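Long-range contact in nucleoporin NUP82 (Chaetomium thermophilum, PDB 5CWW), which is a structural component of the nuclear pore complex and probably also serves as a docking site for nuclear transport factors: residues G422-I427 with R521-L526. Sequence-based numbering, arbitrary orientation.
Sequences GLSLNI and RLESEL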
ATOM      1  N   GLY B 422     -12.437   5.122 -20.548  1.00 83.03           N
ATOM      2  CA  GLY B 422     -11.079   4.611 -20.568  1.00 72.36           C
ATOM      3  C   GLY B 422     -11.035   3.109 -20.769  1.00 64.86           C
ATOM      4  O   GLY B 422     -11.846   2.558 -21.508  1.00 65.40           O
ATOM      5  N   LEU B 423     -10.096   2.450 -20.099  1.00 59.39           N
ATOM      6  CA  LEU B 423      -9.878   1.018 -20.280  1.00 55.97           C
ATOM      7  C   LEU B 423     -10.651   0.186 -19.263  1.00 51.30           C
ATOM      8  O   LEU B 423     -10.607   0.454 -18.058  1.00 50.42           O
ATOM      9  CB  LEU B 423      -8.384   0.698 -20.176  1.00 53.28           C
ATOM     10  CG  LEU B 423      -7.976  -0.750 -20.471  1.00 50.43           C
ATOM     11  CD1 LEU B 423      -8.221  -1.097 -21.933  1.00 50.98           C
ATOM     12  CD2 LEU B 423      -6.519  -0.977 -20.100  1.00 50.84           C
ATOM     13  N   SER B 424     -11.332  -0.846 -19.750  1.00 52.34           N
ATOM     14  CA  SER B 424     -12.108  -1.735 -18.890  1.00 51.10           C
ATOM     15  C   SER B 424     -11.225  -2.756 -18.169  1.00 49.64           C
ATOM     16  O   SER B 424     -11.639  -3.892 -17.940  1.00 51.04           O
ATOM     17  CB  SER B 424     -13.176  -2.460 -19.712  1.00 53.54           C
ATOM     18  OG  SER B 424     -12.592  -3.181 -20.783  1.00 55.13           O
ATOM     19  N   LEU B 425     -10.012  -2.344 -17.809  1.00 45.28           N
ATOM     20  CA  LEU B 425      -9.085  -3.199 -17.076  1.00 45.86           C
ATOM     21  C   LEU B 425      -8.306  -2.369 -16.073  1.00 44.93           C
ATOM     22  O   LEU B 425      -7.971  -1.214 -16.339  1.00 46.03           O
ATOM     23  CB  LEU B 425      -8.102  -3.889 -18.025  1.00 47.97           C
ATOM     24  CG  LEU B 425      -8.630  -4.818 -19.118  1.00 52.34           C
ATOM     25  CD1 LEU B 425      -7.494  -5.157 -20.061  1.00 53.97           C
ATOM     26  CD2 LEU B 425      -9.229  -6.085 -18.529  1.00 53.68           C
ATOM     27  N   ASN B 426      -8.014  -2.955 -14.919  1.00 44.17           N
ATOM     28  CA  ASN B 426      -7.107  -2.324 -13.975  1.00 45.08           C
ATOM     29  C   ASN B 426      -5.703  -2.280 -14.561  1.00 45.13           C
ATOM     30  O   ASN B 426      -5.251  -3.244 -15.184  1.00 44.93           O
ATOM     31  CB  ASN B 426      -7.094  -3.063 -12.634  1.00 44.33           C
ATOM     32  CG  ASN B 426      -8.469  -3.164 -12.010  1.00 46.88           C
ATOM     33  OD1 ASN B 426      -9.106  -2.153 -11.714  1.00 46.34           O
ATOM     34  ND2 ASN B 426      -8.927  -4.389 -11.783  1.00 47.63           N
ATOM     35  N   ILE B 427      -5.031  -1.149 -14.385  1.00 45.93           N
ATOM     36  CA  ILE B 427      -3.635  -1.015 -14.771  1.00 46.79           C
ATOM     37  C   ILE B 427      -2.810  -0.804 -13.511  1.00 46.58           C
ATOM     38  O   ILE B 427      -3.000   0.174 -12.787  1.00 47.61           O
ATOM     39  CB  ILE B 427      -3.409   0.151 -15.752  1.00 45.80           C
ATOM     40  CG1 ILE B 427      -4.344   0.013 -16.960  1.00 47.27           C
ATOM     41  CG2 ILE B 427      -1.953   0.181 -16.206  1.00 44.88           C
ATOM     42  CD1 ILE B 427      -4.288   1.177 -17.935  1.00 49.03           C
ATOM     43  N   ARG B 521      -7.034   2.479 -27.608  1.00 58.34           N
ATOM     44  CA  ARG B 521      -7.001   1.572 -28.753  1.00 60.13           C
ATOM     45  C   ARG B 521      -7.291   0.139 -28.316  1.00 55.54           C
ATOM     46  O   ARG B 521      -7.938  -0.618 -29.038  1.00 52.90           O
ATOM     47  CB  ARG B 521      -5.648   1.632 -29.468  1.00 67.34           C
ATOM     48  CG  ARG B 521      -5.305   2.992 -30.057  1.00 78.36           C
ATOM     49  CD  ARG B 521      -4.104   2.896 -30.986  1.00 88.51           C
ATOM     50  NE  ARG B 521      -3.322   4.129 -31.013  1.00 98.13           N
ATOM     51  CZ  ARG B 521      -3.631   5.203 -31.735  1.00107.97           C
ATOM     52  NH1 ARG B 521      -4.716   5.212 -32.499  1.00112.62           N
ATOM     53  NH2 ARG B 521      -2.852   6.275 -31.691  1.00110.98           N
ATOM     54  N   LEU B 522      -6.813  -0.231 -27.132  1.00 52.67           N
ATOM     55  CA  LEU B 522      -7.069  -1.567 -26.612  1.00 51.15           C
ATOM     56  C   LEU B 522      -8.548  -1.717 -26.282  1.00 53.27           C
ATOM     57  O   LEU B 522      -9.165  -2.729 -26.614  1.00 52.94           O
ATOM     58  CB  LEU B 522      -6.215  -1.853 -25.375  1.00 49.02           C
ATOM     59  CG  LEU B 522      -6.472  -3.206 -24.697  1.00 48.01           C
ATOM     60  CD1 LEU B 522      -6.364  -4.364 -25.690  1.00 48.41           C
ATOM     61  CD2 LEU B 522      -5.519  -3.420 -23.524  1.00 47.85           C
ATOM     62  N   GLU B 523      -9.114  -0.706 -25.630  1.00 55.37           N
ATOM     63  CA  GLU B 523     -10.519  -0.745 -25.238  1.00 56.92           C
ATOM     64  C   GLU B 523     -11.435  -0.833 -26.458  1.00 57.75           C
ATOM     65  O   GLU B 523     -12.445  -1.537 -26.431  1.00 57.21           O
ATOM     66  CB  GLU B 523     -10.880   0.486 -24.402  1.00 58.62           C
ATOM     67  CG  GLU B 523     -12.352   0.553 -23.993  1.00 59.92           C
ATOM     68  CD  GLU B 523     -12.775  -0.605 -23.105  1.00 59.03           C
ATOM     69  OE1 GLU B 523     -11.892  -1.267 -22.523  1.00 58.55           O
ATOM     70  OE2 GLU B 523     -13.994  -0.859 -22.996  1.00 57.42           O
ATOM     71  N   SER B 524     -11.088  -0.115 -27.522  1.00 58.51           N
ATOM     72  CA  SER B 524     -11.893  -0.141 -28.739  1.00 62.42           C
ATOM     73  C   SER B 524     -11.890  -1.541 -29.343  1.00 56.41           C
ATOM     74  O   SER B 524     -12.907  -2.009 -29.851  1.00 55.09           O
ATOM     75  CB  SER B 524     -11.379   0.878 -29.758  1.00 72.38           C
ATOM     76  OG  SER B 524     -10.073   0.549 -30.194  1.00 77.90           O
ATOM     77  N   GLU B 525     -10.746  -2.213 -29.278  1.00 52.94           N
ATOM     78  CA  GLU B 525     -10.655  -3.587 -29.750  1.00 54.21           C
ATOM     79  C   GLU B 525     -11.474  -4.532 -28.873  1.00 54.10           C
ATOM     80  O   GLU B 525     -12.075  -5.484 -29.370  1.00 54.14           O
ATOM     81  CB  GLU B 525      -9.200  -4.048 -29.796  1.00 55.55           C
ATOM     82  CG  GLU B 525      -9.011  -5.377 -30.509  1.00 58.41           C
ATOM     83  CD  GLU B 525      -9.562  -5.359 -31.923  1.00 62.46           C
ATOM     84  OE1 GLU B 525      -9.445  -4.309 -32.593  1.00 63.69           O
ATOM     85  OE2 GLU B 525     -10.120  -6.389 -32.361  1.00 65.61           O
ATOM     86  N   LEU B 526     -11.497  -4.269 -27.570  1.00 55.47           N
ATOM     87  CA  LEU B 526     -12.296  -5.072 -26.650  1.00 55.76           C
ATOM     88  C   LEU B 526     -13.784  -4.887 -26.926  1.00 57.59           C
ATOM     89  O   LEU B 526     -14.577  -5.809 -26.737  1.00 59.44           O
ATOM     90  CB  LEU B 526     -11.985  -4.707 -25.194  1.00 54.83           C
ATOM     91  CG  LEU B 526     -10.606  -5.128 -24.676  1.00 52.02           C
ATOM     92  CD1 LEU B 526     -10.321  -4.484 -23.326  1.00 52.20           C
ATOM     93  CD2 LEU B 526     -10.497  -6.646 -24.578  1.00 52.81           C
TER
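Glu523 reaches from helix 518-526 to the loop before strand 427-432 and accepts two hydrogen bonds from Ser424 on a single carboxylate oxygen. The hydroxyl OG of Ser424 donates to Glu523 OE1 over 2.7 Å and arrives on the syn lone pair, the side facing OE2. The backbone N of Ser424 reaches the same OE1 over 2.9 Å. This second bond is nearly straight at its hydrogen (161°) but comes from well above the carboxylate plane. CG of Glu523 stands anti to the backbone N (chi1 178°) and the chain then bends at chi2, which carries the carboxylate across to the loop; on the way CG passes 3.2 Å from Gly422 O. The other oxygen, OE2, has a weak hydrogen bond from Gln527 one turn further on. With an alanine at Glu523 the carboxylate is gone, and both the amide and the hydroxyl of Ser424 would probably lose their shared acceptor.

Apolar contacts flank this polar grip. CD1 of Leu423 lies 3.9 Å from Leu522 CG and 4.2 Å from Leu526 CD1, and also runs close to OE1 of Glu523. Leu425 extends this leucine cluster through its own CD1, 4.3 Å from Leu522 CD2 and slightly farther from Leu526. Leu526 CD1 also comes within 3.6 Å of Ser424 OG, so the hydroxyl has an apolar neighbour beside its acceptor.

All touching residues are buried, partly beneath another protein of the assembly, which packs on Leu425, Leu522 and Leu526 and gives Ser424 OG a further hydrogen-bonding partner, a basic side chain. In this N-terminal beta-propeller domain of the longer protein, the contact joins the loop leading into strand 427-432 to helix 518-526, which follows strand 509-514 of the next blade and packs against helix 534-543 through Leu522 on Leu541.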